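Local coordinates for homoserine dehydrogenase (Staphylococcus aureus M1064, PDB 4PG7), which catalyses the NAD(P)-dependent interconversion of aspartate semialdehyde and homoserine, a hydride-transfer step of the aspartate pathway of amino-acid biosynthesis, at residues A[182-187]-A[298-303]; A[175-180]-A[265-270]; A[22-27]-A[93-98]. All coordinates share one frame; numbering follows the deposited sequence.

Contact 1: residues A[182-187]-A[298-303]; sequences SNFILS and EDEYNA
Ser187 and Asn183, one turn apart on helix 180-192, present their polar ends to the type II' beta turn Glu298-Tyr301, which leads into strand 302-308. Hydrogen bonds dominate. Ser187 OG accepts a nearly straight bond from Asp299 N (2.9 Å) and donates a short one to Glu298 OE1 (2.6 Å), so one small hydroxyl ties a backbone amide to a carboxylate. It meets OE1 on the anti side, 32° out of the carboxylate plane. A chi1 of -158° swings the amide of Asn183 over the turn, where ND2 gives Asp299 O a bent bond of 2.9 Å and bonds Val297 O too, a double donation that suits an amide.

A water links the segments too, donating to Phe184 O and to Asp299 OD1, the latter at 2.7 Å, and lying 3.6 Å above the Phe184 ring, over its centre. Packing is sparser: Phe184 CD1 comes 4.2 Å from Asp299 CB, while Glu300 OE1 sits at the ring edge.

Charges are balanced from outside: Asp299 OD1 pairs with Lys191, and Glu298 OE2 with Lys265 and Lys267. Since Ser187 OG accepts from Asp299 N, its proton is left for Glu298 OE1, the lysines probably favouring ionised carboxylates.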
ATOM      1  N   SER A 182       1.133  19.314  -6.913  1.00 25.24           N
ATOM      2  CA  SER A 182       1.519  20.091  -5.740  1.00 26.31           C
ATOM      3  C   SER A 182       2.687  19.489  -5.001  1.00 23.71           C
ATOM      4  O   SER A 182       3.546  20.195  -4.522  1.00 23.35           O
ATOM      5  CB  SER A 182       0.384  20.213  -4.745  1.00 27.16           C
ATOM      6  OG  SER A 182      -0.592  21.114  -5.198  1.00 35.02           O
ATOM      7  N   ASN A 183       2.700  18.166  -4.882  1.00 23.85           N
ATOM      8  CA  ASN A 183       3.812  17.516  -4.241  1.00 22.50           C
ATOM      9  C   ASN A 183       5.086  17.709  -5.034  1.00 22.36           C
ATOM     10  O   ASN A 183       6.151  17.947  -4.452  1.00 22.95           O
ATOM     11  CB  ASN A 183       3.551  16.034  -4.039  1.00 22.07           C
ATOM     12  CG  ASN A 183       4.415  15.466  -2.948  1.00 22.85           C
ATOM     13  OD1 ASN A 183       4.481  16.039  -1.845  1.00 23.93           O
ATOM     14  ND2 ASN A 183       5.081  14.350  -3.218  1.00 21.99           N
ATOM     15  N   PHE A 184       4.989  17.619  -6.352  1.00 23.65           N
ATOM     16  CA  PHE A 184       6.150  17.879  -7.226  1.00 24.80           C
ATOM     17  C   PHE A 184       6.722  19.267  -6.965  1.00 25.24           C
ATOM     18  O   PHE A 184       7.933  19.446  -6.820  1.00 24.22           O
ATOM     19  CB  PHE A 184       5.778  17.733  -8.700  1.00 26.55           C
ATOM     20  CG  PHE A 184       6.942  17.963  -9.642  1.00 27.91           C
ATOM     21  CD1 PHE A 184       7.738  16.911 -10.063  1.00 30.99           C
ATOM     22  CD2 PHE A 184       7.260  19.239 -10.074  1.00 29.75           C
ATOM     23  CE1 PHE A 184       8.846  17.129 -10.915  1.00 31.24           C
ATOM     24  CE2 PHE A 184       8.347  19.471 -10.913  1.00 30.84           C
ATOM     25  CZ  PHE A 184       9.149  18.410 -11.322  1.00 30.67           C
ATOM     26  N   ILE A 185       5.838  20.258  -6.887  1.00 25.94           N
ATOM     27  CA  ILE A 185       6.269  21.633  -6.683  1.00 24.74           C
ATOM     28  C   ILE A 185       6.970  21.787  -5.348  1.00 25.07           C
ATOM     29  O   ILE A 185       8.045  22.412  -5.262  1.00 24.01           O
ATOM     30  CB  ILE A 185       5.062  22.593  -6.808  1.00 25.47           C
ATOM     31  CG1 ILE A 185       4.630  22.663  -8.270  1.00 26.97           C
ATOM     32  CG2 ILE A 185       5.403  23.982  -6.293  1.00 24.70           C
ATOM     33  CD1 ILE A 185       3.248  23.236  -8.509  1.00 27.71           C
ATOM     34  N   LEU A 186       6.371  21.228  -4.282  1.00 24.66           N
ATOM     35  CA  LEU A 186       7.005  21.325  -2.958  1.00 23.93           C
ATOM     36  C   LEU A 186       8.378  20.624  -2.912  1.00 24.44           C
ATOM     37  O   LEU A 186       9.304  21.115  -2.275  1.00 24.29           O
ATOM     38  CB  LEU A 186       6.078  20.812  -1.868  1.00 23.68           C
ATOM     39  CG  LEU A 186       4.827  21.658  -1.596  1.00 23.97           C
ATOM     40  CD1 LEU A 186       3.925  20.966  -0.596  1.00 25.13           C
ATOM     41  CD2 LEU A 186       5.201  23.024  -1.095  1.00 24.29           C
ATOM     42  N   SER A 187       8.493  19.478  -3.574  1.00 24.63           N
ATOM     43  CA  SER A 187       9.775  18.767  -3.672  1.00 24.96           C
ATOM     44  C   SER A 187      10.827  19.607  -4.394  1.00 26.44           C
ATOM     45  O   SER A 187      11.966  19.678  -3.975  1.00 25.12           O
ATOM     46  CB  SER A 187       9.599  17.426  -4.389  1.00 24.57           C
ATOM     47  OG  SER A 187       8.808  16.550  -3.602  1.00 25.49           O
ATOM     48  N   GLU A 298       8.043  11.903  -2.468  1.00 24.50           N
ATOM     49  CA  GLU A 298       8.569  13.042  -3.230  1.00 25.79           C
ATOM     50  C   GLU A 298       8.032  13.090  -4.641  1.00 24.88           C
ATOM     51  O   GLU A 298       7.466  12.112  -5.155  1.00 24.51           O
ATOM     52  CB  GLU A 298      10.113  12.979  -3.304  1.00 26.69           C
ATOM     53  CG  GLU A 298      10.833  13.110  -1.965  1.00 27.97           C
ATOM     54  CD  GLU A 298      10.452  14.365  -1.165  1.00 30.07           C
ATOM     55  OE1 GLU A 298      10.265  15.466  -1.730  1.00 32.26           O
ATOM     56  OE2 GLU A 298      10.327  14.257   0.063  1.00 33.57           O
ATOM     57  N   ASP A 299       8.193  14.257  -5.249  1.00 24.80           N
ATOM     58  CA  ASP A 299       7.856  14.488  -6.643  1.00 26.75           C
ATOM     59  C   ASP A 299       6.386  14.222  -6.902  1.00 25.49           C
ATOM     60  O   ASP A 299       5.559  14.554  -6.064  1.00 25.23           O
ATOM     61  CB  ASP A 299       8.805  13.678  -7.532  1.00 27.42           C
ATOM     62  CG  ASP A 299      10.254  13.994  -7.227  1.00 30.06           C
ATOM     63  OD1 ASP A 299      10.562  15.168  -6.894  1.00 30.99           O
ATOM     64  OD2 ASP A 299      11.098  13.086  -7.295  1.00 33.65           O
ATOM     65  N   GLU A 300       6.057  13.569  -8.001  1.00 25.15           N
ATOM     66  CA  GLU A 300       4.666  13.332  -8.361  1.00 27.76           C
ATOM     67  C   GLU A 300       4.046  12.108  -7.688  1.00 27.57           C
ATOM     68  O   GLU A 300       2.903  11.773  -7.959  1.00 27.29           O
ATOM     69  CB  GLU A 300       4.507  13.245  -9.885  1.00 30.19           C
ATOM     70  CG  GLU A 300       4.991  11.958 -10.560  1.00 31.82           C
ATOM     71  CD  GLU A 300       6.467  11.943 -10.910  1.00 33.96           C
ATOM     72  OE1 GLU A 300       7.282  12.679 -10.288  1.00 33.32           O
ATOM     73  OE2 GLU A 300       6.831  11.150 -11.804  1.00 34.51           O
ATOM     74  N   TYR A 301       4.780  11.438  -6.811  1.00 26.98           N
ATOM     75  CA  TYR A 301       4.222  10.271  -6.122  1.00 27.35           C
ATOM     76  C   TYR A 301       3.174  10.694  -5.108  1.00 26.35           C
ATOM     77  O   TYR A 301       3.210  11.806  -4.601  1.00 26.65           O
ATOM     78  CB  TYR A 301       5.315   9.431  -5.470  1.00 27.78           C
ATOM     79  CG  TYR A 301       5.988   8.512  -6.453  1.00 28.69           C
ATOM     80  CD1 TYR A 301       5.577   7.205  -6.577  1.00 29.98           C
ATOM     81  CD2 TYR A 301       7.018   8.954  -7.280  1.00 30.70           C
ATOM     82  CE1 TYR A 301       6.167   6.347  -7.479  1.00 31.21           C
ATOM     83  CE2 TYR A 301       7.623   8.087  -8.195  1.00 30.50           C
ATOM     84  CZ  TYR A 301       7.183   6.788  -8.290  1.00 32.03           C
ATOM     85  OH  TYR A 301       7.745   5.880  -9.168  1.00 33.52           O
ATOM     86  N   ASN A 302       2.205   9.812  -4.897  1.00 26.66           N
ATOM     87  CA  ASN A 302       1.165   9.979  -3.910  1.00 26.18           C
ATOM     88  C   ASN A 302       1.260   8.862  -2.877  1.00 25.52           C
ATOM     89  O   ASN A 302       2.003   7.904  -3.052  1.00 23.89           O
ATOM     90  CB  ASN A 302      -0.210   9.987  -4.593  1.00 28.56           C
ATOM     91  CG  ASN A 302      -0.469  11.284  -5.370  1.00 33.84           C
ATOM     92  OD1 ASN A 302       0.310  12.250  -5.299  1.00 39.52           O
ATOM     93  ND2 ASN A 302      -1.553  11.319  -6.081  1.00 36.97           N
ATOM     94  N   ALA A 303       0.534   9.032  -1.779  1.00 23.72           N
ATOM     95  CA  ALA A 303       0.507   8.051  -0.717  1.00 24.65           C
ATOM     96  C   ALA A 303      -0.677   8.301   0.185  1.00 25.11           C
ATOM     97  O   ALA A 303      -1.081   9.468   0.378  1.00 24.94           O
ATOM     98  CB  ALA A 303       1.809   8.078   0.094  1.00 23.76           C
TER
HETATM   99  O   HOH W   1      10.342  17.784  -7.612  1.00 37.43           O

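Contact 2: residues A[175-180]-A[265-270]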
ATOM      1  N   MET A 175      -4.179  10.222   6.386  1.00 28.35           N
ATOM      2  CA  MET A 175      -3.466  11.392   5.889  1.00 28.12           C
ATOM      3  C   MET A 175      -2.864  11.011   4.557  1.00 27.51           C
ATOM      4  O   MET A 175      -2.255   9.944   4.438  1.00 26.62           O
ATOM      5  CB  MET A 175      -2.324  11.780   6.821  1.00 28.65           C
ATOM      6  CG  MET A 175      -2.754  12.214   8.189  1.00 31.28           C
ATOM      7  SD  MET A 175      -1.340  12.828   9.097  1.00 34.60           S
ATOM      8  CE  MET A 175      -0.433  11.348   9.451  1.00 35.09           C
ATOM      9  N   GLY A 176      -2.986  11.886   3.573  1.00 26.37           N
ATOM     10  CA  GLY A 176      -2.499  11.569   2.275  1.00 25.80           C
ATOM     11  C   GLY A 176      -1.865  12.693   1.520  1.00 26.50           C
ATOM     12  O   GLY A 176      -2.203  13.872   1.717  1.00 27.28           O
ATOM     13  N   ILE A 177      -0.928  12.315   0.653  1.00 25.43           N
ATOM     14  CA  ILE A 177      -0.413  13.196  -0.376  1.00 25.23           C
ATOM     15  C   ILE A 177      -1.188  12.789  -1.616  1.00 26.38           C
ATOM     16  O   ILE A 177      -1.004  11.680  -2.095  1.00 25.32           O
ATOM     17  CB  ILE A 177       1.103  13.037  -0.529  1.00 25.40           C
ATOM     18  CG1 ILE A 177       1.778  13.543   0.751  1.00 24.63           C
ATOM     19  CG2 ILE A 177       1.597  13.756  -1.778  1.00 24.89           C
ATOM     20  CD1 ILE A 177       3.235  13.154   0.928  1.00 25.12           C
ATOM     21  N   LEU A 178      -2.115  13.658  -2.056  1.00 26.52           N
ATOM     22  CA  LEU A 178      -3.174  13.264  -2.961  1.00 29.71           C
ATOM     23  C   LEU A 178      -3.188  14.019  -4.268  1.00 30.95           C
ATOM     24  O   LEU A 178      -4.086  13.817  -5.090  1.00 35.75           O
ATOM     25  CB  LEU A 178      -4.543  13.404  -2.301  1.00 29.77           C
ATOM     26  CG  LEU A 178      -4.718  12.581  -1.025  1.00 32.02           C
ATOM     27  CD1 LEU A 178      -6.083  12.854  -0.418  1.00 33.58           C
ATOM     28  CD2 LEU A 178      -4.567  11.100  -1.316  1.00 33.56           C
ATOM     29  N   ASN A 179      -2.186  14.851  -4.488  1.00 29.47           N
ATOM     30  CA  ASN A 179      -2.111  15.587  -5.726  1.00 29.09           C
ATOM     31  C   ASN A 179      -0.647  15.595  -6.144  1.00 26.49           C
ATOM     32  O   ASN A 179       0.193  16.164  -5.461  1.00 26.34           O
ATOM     33  CB  ASN A 179      -2.672  17.004  -5.513  1.00 28.68           C
ATOM     34  CG  ASN A 179      -2.599  17.845  -6.769  1.00 29.08           C
ATOM     35  OD1 ASN A 179      -1.781  18.753  -6.882  1.00 28.18           O
ATOM     36  ND2 ASN A 179      -3.434  17.506  -7.739  1.00 28.16           N
ATOM     37  N   GLY A 180      -0.350  14.951  -7.263  1.00 26.43           N
ATOM     38  CA  GLY A 180       1.026  14.819  -7.766  1.00 26.13           C
ATOM     39  C   GLY A 180       1.692  16.151  -8.069  1.00 26.10           C
ATOM     40  O   GLY A 180       2.862  16.359  -7.758  1.00 25.09           O
ATOM     41  N   LYS A 265       9.483  18.349   6.994  1.00 23.21           N
ATOM     42  CA  LYS A 265       9.222  18.701   5.618  1.00 24.59           C
ATOM     43  C   LYS A 265       7.848  19.347   5.545  1.00 24.56           C
ATOM     44  O   LYS A 265       7.047  19.209   6.467  1.00 26.70           O
ATOM     45  CB  LYS A 265       9.217  17.446   4.756  1.00 26.91           C
ATOM     46  CG  LYS A 265      10.596  16.828   4.618  1.00 29.53           C
ATOM     47  CD  LYS A 265      10.600  15.859   3.470  1.00 33.40           C
ATOM     48  CE  LYS A 265      11.995  15.447   3.083  1.00 36.08           C
ATOM     49  NZ  LYS A 265      11.921  14.168   2.333  1.00 33.21           N
ATOM     50  N   ILE A 266       7.553  20.017   4.447  1.00 22.64           N
ATOM     51  CA  ILE A 266       6.209  20.539   4.216  1.00 21.89           C
ATOM     52  C   ILE A 266       5.566  19.752   3.075  1.00 21.61           C
ATOM     53  O   ILE A 266       6.167  19.598   2.022  1.00 22.52           O
ATOM     54  CB  ILE A 266       6.253  22.047   3.921  1.00 21.89           C
ATOM     55  CG1 ILE A 266       6.827  22.789   5.128  1.00 22.97           C
ATOM     56  CG2 ILE A 266       4.849  22.584   3.631  1.00 23.26           C
ATOM     57  CD1 ILE A 266       6.769  24.291   5.065  1.00 24.18           C
ATOM     58  N   LYS A 267       4.359  19.256   3.288  1.00 21.46           N
ATOM     59  CA  LYS A 267       3.588  18.548   2.261  1.00 22.67           C
ATOM     60  C   LYS A 267       2.196  19.136   2.252  1.00 22.98           C
ATOM     61  O   LYS A 267       1.729  19.656   3.277  1.00 23.42           O
ATOM     62  CB  LYS A 267       3.481  17.031   2.567  1.00 22.22           C
ATOM     63  CG  LYS A 267       4.819  16.329   2.816  1.00 22.84           C
ATOM     64  CD  LYS A 267       5.596  16.126   1.532  1.00 23.03           C
ATOM     65  CE  LYS A 267       6.899  15.403   1.799  1.00 25.55           C
ATOM     66  NZ  LYS A 267       7.635  15.172   0.537  1.00 27.40           N
ATOM     67  N   LEU A 268       1.520  19.035   1.111  1.00 23.45           N
ATOM     68  CA  LEU A 268       0.092  19.297   1.063  1.00 24.12           C
ATOM     69  C   LEU A 268      -0.591  18.003   1.470  1.00 24.47           C
ATOM     70  O   LEU A 268      -0.523  17.001   0.732  1.00 25.91           O
ATOM     71  CB  LEU A 268      -0.368  19.733  -0.312  1.00 24.19           C
ATOM     72  CG  LEU A 268      -1.864  20.116  -0.399  1.00 24.63           C
ATOM     73  CD1 LEU A 268      -2.115  21.434   0.308  1.00 25.59           C
ATOM     74  CD2 LEU A 268      -2.331  20.206  -1.837  1.00 24.80           C
ATOM     75  N   ILE A 269      -1.230  18.020   2.633  1.00 23.66           N
ATOM     76  CA  ILE A 269      -1.845  16.830   3.224  1.00 24.96           C
ATOM     77  C   ILE A 269      -3.370  16.928   3.212  1.00 25.50           C
ATOM     78  O   ILE A 269      -3.938  17.940   3.630  1.00 25.73           O
ATOM     79  CB  ILE A 269      -1.385  16.649   4.663  1.00 26.04           C
ATOM     80  CG1 ILE A 269       0.143  16.406   4.724  1.00 25.33           C
ATOM     81  CG2 ILE A 269      -2.128  15.506   5.377  1.00 27.50           C
ATOM     82  CD1 ILE A 269       0.593  15.126   4.103  1.00 25.74           C
ATOM     83  N   GLY A 270      -4.012  15.883   2.698  1.00 24.88           N
ATOM     84  CA  GLY A 270      -5.447  15.721   2.786  1.00 24.78           C
ATOM     85  C   GLY A 270      -5.687  14.739   3.902  1.00 26.68           C
ATOM     86  O   GLY A 270      -5.075  13.654   3.959  1.00 26.50           O
TER
HETATM   87  O   HOH W   2      -2.303  16.369  -1.266  1.00 24.25           O
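Gly176 N and Gly270 O form the shortest direct bond between the two strands, 2.8 Å long and in the carbonyl plane, and Gly270 N returns a straighter one to Gly176 O at 2.9 Å. The two glycines are therefore an antiparallel hydrogen-bonded pair. Each carbonyl also receives a CA-H...O contact, from Met175 CA to Gly270 O and from Ile269 CA to Gly176 O (3.3 Å). Glycine suits both places, since Leu178 packs closely here, its CD1 4.3 Å from Gly270 CA.

Beyond this pair the strands diverge: the N-to-C directions of the short segments make 132°, well short of antiparallel. A water bridges the segments next to the pair, accepting from Leu178 N and donating to Leu268 O at 2.7 Å.

Ile177 and Ile269 supply the apolar part. In Ile177, chi1 (-67°) sets CG1 3.9 Å from Ile269 CD1, and an extended chi2 carries CD1 on to Lys267 CD at 3.8 Å. The methylenes of Lys267, bent at chi2, thus serve as hydrocarbon, while NZ hydrogen-bonds Val297 O. Ile269 CG2 meets Met175 CB at 4.0 Å.

On its other edge strand 171-177 bonds strand 302-308, and strand 264-275 likewise bonds strand 278-289. Asn179 then caps the start of helix 180-192 through OD1 to Ser182 N, and that helix lays Asn183 against Ile177 and Lys267.

Contact 3: residues A[22-27]-A[93-98]; sequences KKLNIA and LDIIVE. With GOL (glycerol), chain I.
Asp94 and Asn25 both turn CG beside their own backbone N (chi1 -56° and -73°), and Asp94 thereby brings its carboxylate to the backbone of Asn25. They meet where two central strands of the Rossmann-type, probably nucleotide-binding, domain come together: 22-29 and 95-98, neighbours in its parallel sheet. Asp94 OD2 accepts from Asn25 N at 2.8 Å, on the anti side and 17° out of the carboxylate plane, taking the amide much as a strand carbonyl would, just before the first bridged pair, Ile26 with Ile95. Asn25 O takes Asp94 N at 2.8 Å and, weakly, Ile95 N.

The parallel ladder follows. Ala27 N bonds Ile95 O, and Val97 N meets Ala27 O at 2.8 Å, nearly in line with the carbonyl.

Branched and aliphatic residues suit strands covered on both faces. Ile26 CG2 packs on Ile95 CB (4.0 Å) and Leu24 CD2 on Ile95 CD1, on the face covered by helix 323-339. Across the sheet, the small methyl of Ala27 touches Leu93 CD1 (3.7 Å) and Ile96 CD1; Ile96 continues onto Ala113 of helix 106-115.

At the more open end a glycerol, probably from the crystallisation liquor, bridges the two polar side chains: its O1 accepts from Asn25 ND2 at 2.7 Å and donates to Asp94 OD2 at 2.5 Å.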
ATOM      1  N   LYS A  22     -22.420 -16.338 -25.083  1.00 69.47           N
ATOM      2  CA  LYS A  22     -23.363 -15.259 -24.803  1.00 66.69           C
ATOM      3  C   LYS A  22     -22.777 -13.905 -25.226  1.00 63.25           C
ATOM      4  O   LYS A  22     -21.621 -13.578 -24.914  1.00 63.79           O
ATOM      5  CB  LYS A  22     -23.730 -15.239 -23.318  1.00 65.40           C
ATOM      6  N   LYS A  23     -23.580 -13.135 -25.949  1.00 60.03           N
ATOM      7  CA  LYS A  23     -23.229 -11.773 -26.340  1.00 57.14           C
ATOM      8  C   LYS A  23     -23.501 -10.821 -25.161  1.00 55.44           C
ATOM      9  O   LYS A  23     -24.597 -10.818 -24.575  1.00 53.02           O
ATOM     10  CB  LYS A  23     -24.066 -11.360 -27.556  1.00 58.46           C
ATOM     11  CG  LYS A  23     -23.287 -10.908 -28.778  1.00 61.12           C
ATOM     12  CD  LYS A  23     -24.232 -10.318 -29.820  1.00 59.71           C
ATOM     13  CE  LYS A  23     -23.609 -10.192 -31.196  1.00 60.24           C
ATOM     14  NZ  LYS A  23     -23.288 -11.498 -31.827  1.00 62.29           N
ATOM     15  N   LEU A  24     -22.489 -10.044 -24.798  1.00 53.68           N
ATOM     16  CA  LEU A  24     -22.644  -8.970 -23.814  1.00 53.23           C
ATOM     17  C   LEU A  24     -22.669  -7.653 -24.568  1.00 48.80           C
ATOM     18  O   LEU A  24     -21.639  -7.191 -25.072  1.00 46.42           O
ATOM     19  CB  LEU A  24     -21.502  -8.979 -22.795  1.00 55.07           C
ATOM     20  CG  LEU A  24     -21.824  -9.608 -21.444  1.00 59.20           C
ATOM     21  CD1 LEU A  24     -20.553  -9.805 -20.631  1.00 61.79           C
ATOM     22  CD2 LEU A  24     -22.800  -8.736 -20.672  1.00 61.81           C
ATOM     23  N   ASN A  25     -23.852  -7.057 -24.653  1.00 46.83           N
ATOM     24  CA  ASN A  25     -24.031  -5.816 -25.395  1.00 44.48           C
ATOM     25  C   ASN A  25     -23.771  -4.626 -24.479  1.00 43.31           C
ATOM     26  O   ASN A  25     -24.391  -4.486 -23.417  1.00 44.43           O
ATOM     27  CB  ASN A  25     -25.431  -5.752 -25.983  1.00 44.87           C
ATOM     28  CG  ASN A  25     -25.613  -6.695 -27.166  1.00 45.85           C
ATOM     29  OD1 ASN A  25     -24.849  -6.660 -28.123  1.00 46.11           O
ATOM     30  ND2 ASN A  25     -26.627  -7.528 -27.104  1.00 45.74           N
ATOM     31  N   ILE A  26     -22.810  -3.795 -24.857  1.00 41.28           N
ATOM     32  CA  ILE A  26     -22.456  -2.650 -24.033  1.00 40.30           C
ATOM     33  C   ILE A  26     -22.533  -1.359 -24.834  1.00 38.88           C
ATOM     34  O   ILE A  26     -22.510  -1.364 -26.073  1.00 38.09           O
ATOM     35  CB  ILE A  26     -21.058  -2.817 -23.382  1.00 39.88           C
ATOM     36  CG1 ILE A  26     -19.918  -2.571 -24.376  1.00 40.08           C
ATOM     37  CG2 ILE A  26     -20.914  -4.205 -22.779  1.00 40.28           C
ATOM     38  CD1 ILE A  26     -18.547  -2.521 -23.709  1.00 40.00           C
ATOM     39  N   ALA A  27     -22.633  -0.262 -24.105  1.00 38.41           N
ATOM     40  CA  ALA A  27     -22.507   1.068 -24.669  1.00 38.52           C
ATOM     41  C   ALA A  27     -21.482   1.893 -23.882  1.00 38.58           C
ATOM     42  O   ALA A  27     -21.353   1.751 -22.655  1.00 36.95           O
ATOM     43  CB  ALA A  27     -23.850   1.751 -24.670  1.00 38.75           C
ATOM     44  N   LEU A  93     -29.148  -3.720 -24.242  1.00 47.25           N
ATOM     45  CA  LEU A  93     -27.893  -3.421 -23.551  1.00 47.23           C
ATOM     46  C   LEU A  93     -27.861  -4.071 -22.178  1.00 46.76           C
ATOM     47  O   LEU A  93     -28.849  -4.071 -21.446  1.00 46.88           O
ATOM     48  CB  LEU A  93     -27.681  -1.920 -23.407  1.00 46.87           C
ATOM     49  CG  LEU A  93     -27.466  -1.153 -24.710  1.00 48.84           C
ATOM     50  CD1 LEU A  93     -27.215   0.305 -24.391  1.00 49.51           C
ATOM     51  CD2 LEU A  93     -26.312  -1.715 -25.536  1.00 49.01           C
ATOM     52  N   ASP A  94     -26.713  -4.651 -21.854  1.00 46.00           N
ATOM     53  CA  ASP A  94     -26.496  -5.299 -20.566  1.00 45.54           C
ATOM     54  C   ASP A  94     -25.733  -4.376 -19.621  1.00 43.23           C
ATOM     55  O   ASP A  94     -25.991  -4.363 -18.416  1.00 42.03           O
ATOM     56  CB  ASP A  94     -25.710  -6.590 -20.792  1.00 46.12           C
ATOM     57  CG  ASP A  94     -26.405  -7.524 -21.769  1.00 48.90           C
ATOM     58  OD1 ASP A  94     -27.573  -7.883 -21.488  1.00 51.02           O
ATOM     59  OD2 ASP A  94     -25.810  -7.864 -22.825  1.00 48.34           O
ATOM     60  N   ILE A  95     -24.789  -3.614 -20.175  1.00 43.05           N
ATOM     61  CA  ILE A  95     -23.881  -2.789 -19.383  1.00 43.97           C
ATOM     62  C   ILE A  95     -23.628  -1.431 -20.034  1.00 42.95           C
ATOM     63  O   ILE A  95     -23.406  -1.342 -21.243  1.00 40.02           O
ATOM     64  CB  ILE A  95     -22.508  -3.483 -19.211  1.00 46.12           C
ATOM     65  CG1 ILE A  95     -22.675  -4.932 -18.715  1.00 48.27           C
ATOM     66  CG2 ILE A  95     -21.623  -2.677 -18.264  1.00 45.24           C
ATOM     67  CD1 ILE A  95     -21.383  -5.723 -18.648  1.00 47.15           C
ATOM     68  N   ILE A  96     -23.627  -0.382 -19.213  1.00 43.27           N
ATOM     69  CA  ILE A  96     -23.282   0.969 -19.660  1.00 42.80           C
ATOM     70  C   ILE A  96     -21.949   1.363 -19.026  1.00 41.66           C
ATOM     71  O   ILE A  96     -21.786   1.304 -17.799  1.00 39.35           O
ATOM     72  CB  ILE A  96     -24.324   2.009 -19.219  1.00 45.14           C
ATOM     73  CG1 ILE A  96     -25.737   1.585 -19.633  1.00 47.81           C
ATOM     74  CG2 ILE A  96     -23.985   3.382 -19.780  1.00 44.56           C
ATOM     75  CD1 ILE A  96     -25.945   1.535 -21.110  1.00 48.12           C
ATOM     76  N   VAL A  97     -21.006   1.750 -19.871  1.00 39.26           N
ATOM     77  CA  VAL A  97     -19.678   2.181 -19.427  1.00 37.25           C
ATOM     78  C   VAL A  97     -19.574   3.680 -19.630  1.00 36.95           C
ATOM     79  O   VAL A  97     -19.596   4.161 -20.760  1.00 35.49           O
ATOM     80  CB  VAL A  97     -18.579   1.485 -20.230  1.00 36.33           C
ATOM     81  CG1 VAL A  97     -17.202   1.966 -19.772  1.00 36.35           C
ATOM     82  CG2 VAL A  97     -18.711  -0.021 -20.075  1.00 35.22           C
ATOM     83  N   GLU A  98     -19.499   4.425 -18.533  1.00 37.12           N
ATOM     84  CA  GLU A  98     -19.488   5.878 -18.615  1.00 38.01           C
ATOM     85  C   GLU A  98     -18.090   6.437 -18.347  1.00 38.06           C
ATOM     86  O   GLU A  98     -17.508   6.208 -17.291  1.00 38.56           O
ATOM     87  CB  GLU A  98     -20.502   6.453 -17.634  1.00 38.66           C
ATOM     88  CG  GLU A  98     -20.679   7.949 -17.736  1.00 39.37           C
ATOM     89  CD  GLU A  98     -19.814   8.700 -16.732  1.00 40.70           C
ATOM     90  OE1 GLU A  98     -19.963   8.435 -15.516  1.00 41.24           O
ATOM     91  OE2 GLU A  98     -18.996   9.544 -17.162  1.00 39.51           O
TER
HETATM   92  C1  GOL I 507     -28.775  -8.300 -24.470  1.00 57.62           C
HETATM   93  O1  GOL I 507     -27.368  -8.421 -24.704  1.00 57.16           O
HETATM   94  C2  GOL I 507     -29.412  -9.569 -23.958  1.00 55.30           C
HETATM   95  O2  GOL I 507     -30.814  -9.283 -23.861  1.00 56.14           O
HETATM   96  C3  GOL I 507     -29.172 -10.720 -24.913  1.00 55.42           C
HETATM   97  O3  GOL I 507     -27.760 -10.898 -25.153  1.00 54.11           O

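How the contacts relate
Contact 3 closes first along the chain and lies apart from the others, its centre about 38 to 39 Å from theirs, in the parallel sheet of the Rossmann-type domain. Contacts 1 and 2 have centres about 8 Å apart, and their segments alternate in sequence, 175-180, 182-187, 265-270, 298-303, so they interlock. Strand 171-177 leads directly into helix 180-192, and strands 264-275 and 302-308 flank that strand in one mixed sheet; Ala303 O lies 2.9 Å from Ile177 N, probably hydrogen-bonded, and the Glu298-Lys265 salt bridge also joins the two contacts. The arrangement separates a probable dinucleotide-binding unit from the mixed-sheet region, as in other homoserine dehydrogenases.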